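Local coordinates for motility protein B (Helicobacter pylori, PDB 3CYP) that probably links the torque-generating stator of the flagellar motor to the peptidoglycan cell wall through this periplasmic OmpA-like domain, at residues L21-I26 against Y67-V72; A27-K32 against N129-H134. All blocks are in the same frame, centred on the assembly; numbering follows the deposited sequence.

Contact 1 of 2, residues L21-I26 against Y67-V72; sequences LYIERI and YRVMKV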
loop_
_atom_site.group_PDB
_atom_site.type_symbol
_atom_site.label_atom_id
_atom_site.label_comp_id
_atom_site.label_asym_id
_atom_site.label_seq_id
_atom_site.Cartn_x
_atom_site.Cartn_y
_atom_site.Cartn_z
ATOM N N LEU B 21 2.312 17.379 10.320
ATOM C CA LEU B 21 2.010 18.657 9.694
ATOM C C LEU B 21 2.532 18.709 8.266
ATOM O O LEU B 21 1.874 19.266 7.391
ATOM C CB LEU B 21 2.640 19.807 10.454
ATOM C CG LEU B 21 1.856 20.270 11.656
ATOM C CD1 LEU B 21 2.825 21.129 12.519
ATOM C CD2 LEU B 21 0.631 21.031 11.197
ATOM N N TYR B 22 3.699 18.144 8.039
ATOM C CA TYR B 22 4.311 18.170 6.693
ATOM C C TYR B 22 3.538 17.194 5.794
ATOM O O TYR B 22 3.168 17.539 4.641
ATOM C CB TYR B 22 5.803 17.853 6.745
ATOM C CG TYR B 22 6.564 17.988 5.438
ATOM C CD1 TYR B 22 6.068 18.725 4.371
ATOM C CD2 TYR B 22 7.808 17.401 5.286
ATOM C CE1 TYR B 22 6.762 18.839 3.207
ATOM C CE2 TYR B 22 8.516 17.483 4.110
ATOM C CZ TYR B 22 7.998 18.237 3.070
ATOM O OH TYR B 22 8.697 18.331 1.897
ATOM N N ILE B 23 3.231 16.014 6.315
ATOM C CA ILE B 23 2.396 15.065 5.522
ATOM C C ILE B 23 1.054 15.692 5.128
ATOM O O ILE B 23 0.574 15.543 4.018
ATOM C CB ILE B 23 2.181 13.743 6.269
ATOM C CG1 ILE B 23 3.495 13.007 6.456
ATOM C CG2 ILE B 23 1.176 12.834 5.515
ATOM C CD1 ILE B 23 3.430 11.884 7.436
ATOM N N GLU B 24 0.469 16.487 6.032
ATOM C CA GLU B 24 -0.800 17.143 5.753
ATOM C C GLU B 24 -0.655 18.106 4.573
ATOM O O GLU B 24 -1.587 18.259 3.775
ATOM C CB GLU B 24 -1.207 17.919 7.018
ATOM C CG GLU B 24 -2.499 18.651 7.006
ATOM C CD GLU B 24 -2.683 19.353 8.360
ATOM O OE1 GLU B 24 -2.497 18.657 9.382
ATOM O OE2 GLU B 24 -2.951 20.574 8.375
ATOM N N ARG B 25 0.471 18.820 4.492
ATOM C CA ARG B 25 0.682 19.761 3.363
ATOM C C ARG B 25 0.738 19.008 2.040
ATOM O O ARG B 25 0.221 19.454 0.997
ATOM C CB ARG B 25 1.960 20.559 3.491
ATOM C CG ARG B 25 2.007 21.528 4.615
ATOM C CD ARG B 25 3.287 22.396 4.537
ATOM N NE ARG B 25 3.226 23.492 3.566
ATOM C CZ ARG B 25 4.164 24.462 3.465
ATOM N NH1 ARG B 25 5.238 24.444 4.235
ATOM N NH2 ARG B 25 4.050 25.443 2.599
ATOM N N ILE B 26 1.428 17.876 2.086
ATOM C CA ILE B 26 1.562 17.042 0.867
ATOM C C ILE B 26 0.196 16.429 0.471
ATOM O O ILE B 26 -0.158 16.353 -0.707
ATOM C CB ILE B 26 2.658 15.953 1.068
ATOM C CG1 ILE B 26 4.047 16.621 1.206
ATOM C CG2 ILE B 26 2.617 14.899 -0.045
ATOM C CD1 ILE B 26 4.532 17.284 -0.119
ATOM N N TYR B 67 4.556 2.674 4.436
ATOM C CA TYR B 67 3.159 2.321 4.684
ATOM C C TYR B 67 2.484 3.316 5.650
ATOM O O TYR B 67 1.389 3.804 5.416
ATOM C CB TYR B 67 3.096 0.884 5.209
ATOM C CG TYR B 67 1.733 0.489 5.735
ATOM C CD1 TYR B 67 0.629 0.464 4.892
ATOM C CD2 TYR B 67 1.530 0.203 7.080
ATOM C CE1 TYR B 67 -0.653 0.142 5.368
ATOM C CE2 TYR B 67 0.252 -0.147 7.564
ATOM C CZ TYR B 67 -0.822 -0.190 6.687
ATOM O OH TYR B 67 -2.105 -0.543 7.107
ATOM N N ARG B 68 3.171 3.629 6.749
ATOM C CA ARG B 68 2.630 4.522 7.754
ATOM C C ARG B 68 2.404 5.917 7.197
ATOM O O ARG B 68 1.384 6.517 7.460
ATOM C CB ARG B 68 3.544 4.573 8.989
ATOM C CG ARG B 68 3.388 3.281 9.812
ATOM C CD ARG B 68 4.304 3.169 10.988
ATOM N NE ARG B 68 4.523 4.418 11.713
ATOM C CZ ARG B 68 3.754 4.906 12.688
ATOM N NH1 ARG B 68 2.639 4.298 13.076
ATOM N NH2 ARG B 68 4.093 6.036 13.271
ATOM N N VAL B 69 3.347 6.409 6.407
ATOM C CA VAL B 69 3.179 7.708 5.766
ATOM C C VAL B 69 1.967 7.632 4.845
ATOM O O VAL B 69 1.123 8.540 4.787
ATOM C CB VAL B 69 4.433 8.177 5.048
ATOM C CG1 VAL B 69 4.114 9.362 4.110
ATOM C CG2 VAL B 69 5.476 8.588 6.118
ATOM N N MET B 70 1.889 6.564 4.055
ATOM C CA MET B 70 0.740 6.386 3.128
ATOM C C MET B 70 -0.629 6.403 3.862
ATOM O O MET B 70 -1.600 7.040 3.395
ATOM C CB MET B 70 0.896 5.113 2.290
ATOM C CG MET B 70 -0.054 5.111 1.141
ATOM S SD MET B 70 -0.104 3.491 0.297
ATOM C CE MET B 70 -0.868 2.462 1.548
ATOM N N LYS B 71 -0.702 5.715 5.006
ATOM C CA LYS B 71 -1.930 5.690 5.799
ATOM C C LYS B 71 -2.317 7.081 6.226
ATOM O O LYS B 71 -3.494 7.456 6.156
ATOM C CB LYS B 71 -1.764 4.849 7.064
ATOM C CG LYS B 71 -1.694 3.387 6.807
ATOM C CD LYS B 71 -2.220 2.620 8.013
ATOM C CE LYS B 71 -1.287 2.666 9.158
ATOM N NZ LYS B 71 -1.920 1.860 10.291
ATOM N N VAL B 72 -1.318 7.886 6.640
ATOM C CA VAL B 72 -1.589 9.274 7.010
ATOM C C VAL B 72 -2.106 10.108 5.866
ATOM O O VAL B 72 -3.097 10.832 5.994
ATOM C CB VAL B 72 -0.413 9.954 7.698
ATOM C CG1 VAL B 72 -0.783 11.416 8.014
ATOM C CG2 VAL B 72 -0.093 9.197 8.992
#

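Contact 2 of 2, residues A27-K32 against N129-H134; sequences AKIIQK and NEFNPH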
loop_
_atom_site.group_PDB
_atom_site.type_symbol
_atom_site.label_atom_id
_atom_site.label_comp_id
_atom_site.label_asym_id
_atom_site.label_seq_id
_atom_site.Cartn_x
_atom_site.Cartn_y
_atom_site.Cartn_z
ATOM N N ALA B 27 -0.616 16.005 1.440
ATOM C CA ALA B 27 -1.987 15.520 1.160
ATOM C C ALA B 27 -2.787 16.606 0.498
ATOM O O ALA B 27 -3.505 16.356 -0.466
ATOM C CB ALA B 27 -2.680 15.028 2.473
ATOM N N LYS B 28 -2.648 17.835 1.002
ATOM C CA LYS B 28 -3.344 18.961 0.439
ATOM C C LYS B 28 -3.042 19.099 -1.037
ATOM O O LYS B 28 -3.964 19.262 -1.847
ATOM C CB LYS B 28 -2.945 20.240 1.177
ATOM C CG LYS B 28 -3.605 21.509 0.648
ATOM C CD LYS B 28 -3.044 22.699 1.440
ATOM C CE LYS B 28 -3.544 24.041 0.907
ATOM N NZ LYS B 28 -2.758 25.177 1.517
ATOM N N ILE B 29 -1.762 19.095 -1.379
ATOM C CA ILE B 29 -1.324 19.275 -2.768
ATOM C C ILE B 29 -1.789 18.102 -3.621
ATOM O O ILE B 29 -2.174 18.276 -4.773
ATOM C CB ILE B 29 0.226 19.395 -2.874
ATOM C CG1 ILE B 29 0.721 20.777 -2.400
ATOM C CG2 ILE B 29 0.727 19.139 -4.277
ATOM C CD1 ILE B 29 -0.333 21.850 -2.399
ATOM N N ILE B 30 -1.687 16.886 -3.062
ATOM C CA ILE B 30 -2.079 15.711 -3.843
ATOM C C ILE B 30 -3.516 15.820 -4.312
ATOM O O ILE B 30 -3.825 15.500 -5.456
ATOM C CB ILE B 30 -1.813 14.407 -3.108
ATOM C CG1 ILE B 30 -0.322 14.197 -2.957
ATOM C CG2 ILE B 30 -2.481 13.229 -3.832
ATOM C CD1 ILE B 30 0.100 13.077 -2.002
ATOM N N GLN B 31 -4.409 16.293 -3.452
ATOM C CA GLN B 31 -5.806 16.373 -3.808
ATOM C C GLN B 31 -6.091 17.414 -4.894
ATOM O O GLN B 31 -7.181 17.396 -5.477
ATOM C CB GLN B 31 -6.618 16.633 -2.550
ATOM C CG GLN B 31 -6.513 15.488 -1.594
ATOM C CD GLN B 31 -7.232 15.732 -0.315
ATOM O OE1 GLN B 31 -8.468 15.686 -0.280
ATOM N NE2 GLN B 31 -6.476 15.895 0.767
ATOM N N LYS B 32 -5.138 18.312 -5.148
ATOM C CA LYS B 32 -5.270 19.333 -6.202
ATOM C C LYS B 32 -4.824 18.818 -7.573
ATOM O O LYS B 32 -5.107 19.455 -8.596
ATOM C CB LYS B 32 -4.443 20.571 -5.845
ATOM C CG LYS B 32 -4.945 21.312 -4.606
ATOM C CD LYS B 32 -4.102 22.520 -4.332
ATOM C CE LYS B 32 -4.472 23.143 -2.974
ATOM N NZ LYS B 32 -5.697 23.928 -3.081
ATOM N N ASN B 129 2.805 26.876 -5.690
ATOM C CA ASN B 129 1.776 27.634 -4.979
ATOM C C ASN B 129 1.777 27.311 -3.490
ATOM O O ASN B 129 1.612 28.191 -2.640
ATOM C CB ASN B 129 0.389 27.353 -5.537
ATOM C CG ASN B 129 0.204 27.862 -6.948
ATOM O OD1 ASN B 129 -0.727 27.450 -7.636
ATOM N ND2 ASN B 129 1.079 28.743 -7.384
ATOM N N GLU B 130 1.981 26.047 -3.160
ATOM C CA GLU B 130 2.028 25.651 -1.755
ATOM C C GLU B 130 3.345 26.021 -1.059
ATOM O O GLU B 130 3.325 26.509 0.079
ATOM C CB GLU B 130 1.834 24.143 -1.622
ATOM C CG GLU B 130 1.861 23.615 -0.180
ATOM C CD GLU B 130 0.802 24.260 0.713
ATOM O OE1 GLU B 130 -0.254 24.696 0.198
ATOM O OE2 GLU B 130 1.008 24.315 1.938
ATOM N N PHE B 131 4.482 25.745 -1.700
ATOM C CA PHE B 131 5.773 25.781 -1.017
ATOM C C PHE B 131 6.576 27.051 -1.330
ATOM O O PHE B 131 7.575 27.301 -0.655
ATOM C CB PHE B 131 6.573 24.490 -1.314
ATOM C CG PHE B 131 5.964 23.250 -0.691
ATOM C CD1 PHE B 131 6.127 22.961 0.670
ATOM C CD2 PHE B 131 5.176 22.385 -1.445
ATOM C CE1 PHE B 131 5.537 21.855 1.236
ATOM C CE2 PHE B 131 4.594 21.278 -0.873
ATOM C CZ PHE B 131 4.775 21.008 0.474
ATOM N N ASN B 132 6.110 27.843 -2.304
ATOM C CA ASN B 132 6.694 29.148 -2.626
ATOM C C ASN B 132 5.563 30.122 -2.989
ATOM O O ASN B 132 5.484 30.626 -4.106
ATOM C CB ASN B 132 7.713 29.018 -3.764
ATOM C CG ASN B 132 8.548 30.276 -3.940
ATOM O OD1 ASN B 132 8.035 31.327 -4.315
ATOM N ND2 ASN B 132 9.836 30.173 -3.657
ATOM N N PRO B 133 4.654 30.393 -2.018
ATOM C CA PRO B 133 3.344 31.036 -2.276
ATOM C C PRO B 133 3.254 32.306 -3.150
ATOM O O PRO B 133 2.350 32.410 -4.000
ATOM C CB PRO B 133 2.819 31.343 -0.867
ATOM C CG PRO B 133 3.563 30.489 0.034
ATOM C CD PRO B 133 4.847 30.093 -0.585
ATOM N N HIS B 134 4.142 33.264 -2.922
ATOM C CA HIS B 134 4.092 34.535 -3.656
ATOM C C HIS B 134 5.012 34.497 -4.870
ATOM O O HIS B 134 5.141 33.461 -5.529
ATOM C CB HIS B 134 4.499 35.705 -2.751
ATOM C CG HIS B 134 3.431 36.140 -1.792
ATOM N ND1 HIS B 134 3.652 37.106 -0.829
ATOM C CD2 HIS B 134 2.146 35.739 -1.639
ATOM C CE1 HIS B 134 2.547 37.283 -0.125
ATOM N NE2 HIS B 134 1.618 36.458 -0.591
HETATM O O HOH W 1 -0.727 24.583 3.851
#

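Contact 1 of 2, residues L21-I26 against Y67-V72
Ile23 carries this contact on its helix and meets Val69 and Val72, one turn apart on the other, entirely through methyl groups and branch carbons. The closest approach is between Ile23 CG2 and Val72 CG1, 3.5 Å apart and slightly tighter than ordinary van der Waals packing. Behind that methyl, Val72 CB stands 3.9 Å from Ile23 CG2, and the two side chains cross at about a right angle. The other branch of Ile23 goes to Val69: CG1 lies beside the backbone N (chi1 -65°) and continues extended, which carries Ile23 CD1 to 4.1 Å from Val69 CG2. The isoleucine thus splits its two branches between the two valines. No hydrogen bond crosses; the nearest CA pair, Ile23 CA and Val72 CA, is 7.2 Å apart. All three residues are buried. Phe5 of strand 5-6 touches both Ile23 and Val69, while Ile15 and Leu73 also pack on Ile23.

Two polar side chains beside the contact are held from outside: Tyr22 OH is hydrogen-bonded to Asp3 O and Arg68 NE to Asp13 O. The Tyr22 ring also meets Phe5 edge-to-face. On helix 58-75, Met70 and Lys71 pack on Tyr67 of the second subunit, so this helix also takes part in the dimer.

Helix 17-30 follows strand 5-6, and helix 58-75 makes the beta-alpha-beta crossover between the parallel neighbouring strands 38-44 and 83-87. Their junction through Ile23 belongs to the apolar core of the OmpA C-terminal-like fold, the domain through which MotB is thought to hold the cell wall.

Contact 2 of 2, residues A27-K32 against N129-H134
Lys28 runs out fully extended, its CG anti to the backbone N (chi1 179°), whereas Glu130 bends at its second torsion (chi2 58°), and their charged ends meet in a salt bridge. Lys28 NZ donates to Glu130 OE1 at 2.9 Å, arriving on the syn side and 16° out of the carboxylate plane. A water closes a second path: it accepts from Lys28 NZ at 3.2 Å and donates to Glu130 OE2 at 2.6 Å, so both carboxylate oxygens are tied to the lysine, one directly.

Ile29 CG1 and CD1 lie against Glu130 CB and CG, and Ile29 reaches the Phe131 ring obliquely, CG1 being 4.2 Å from Phe131 CE2. Ile29 was modelled in two conformers, which makes the finer detail of its packing doubtful. Glu130 CG itself lies 3.6 Å above one face of the Phe131 ring, toward its rim.

One turn on from Ala27, Gln31 NE2 is hydrogen-bonded to Ala27 O and to Tyr76 O. Ile29 also packs on Ile126 and Leu127, extending the seam along helix 117-131, while Ala27 and Ile30 pack on Leu73 of helix 58-75.

Helix 17-30 serves both contacts, whose centres lie 14 Å apart: Ile23 of contact 1 faces helix 58-75, and the following turns in contact 2 reach the end of helix 117-131. Arg25 joins the two directly: Arg25 NE lies 2.9 Å from Glu130 OE2 in a salt bridge, and the carboxylate is thus shared between a lysine and an arginine of one helix. Phe131 packs at the same junction, with its CE1 3.8 Å from Tyr22 CE1 and its CZ 3.8 Å from Ile26 CD1. Contact 1 is apolar and buried, whereas contact 2 is partly exposed; the centre of contact 1 is about 8 Å from the centre of the chain, that of contact 2 about 16 Å.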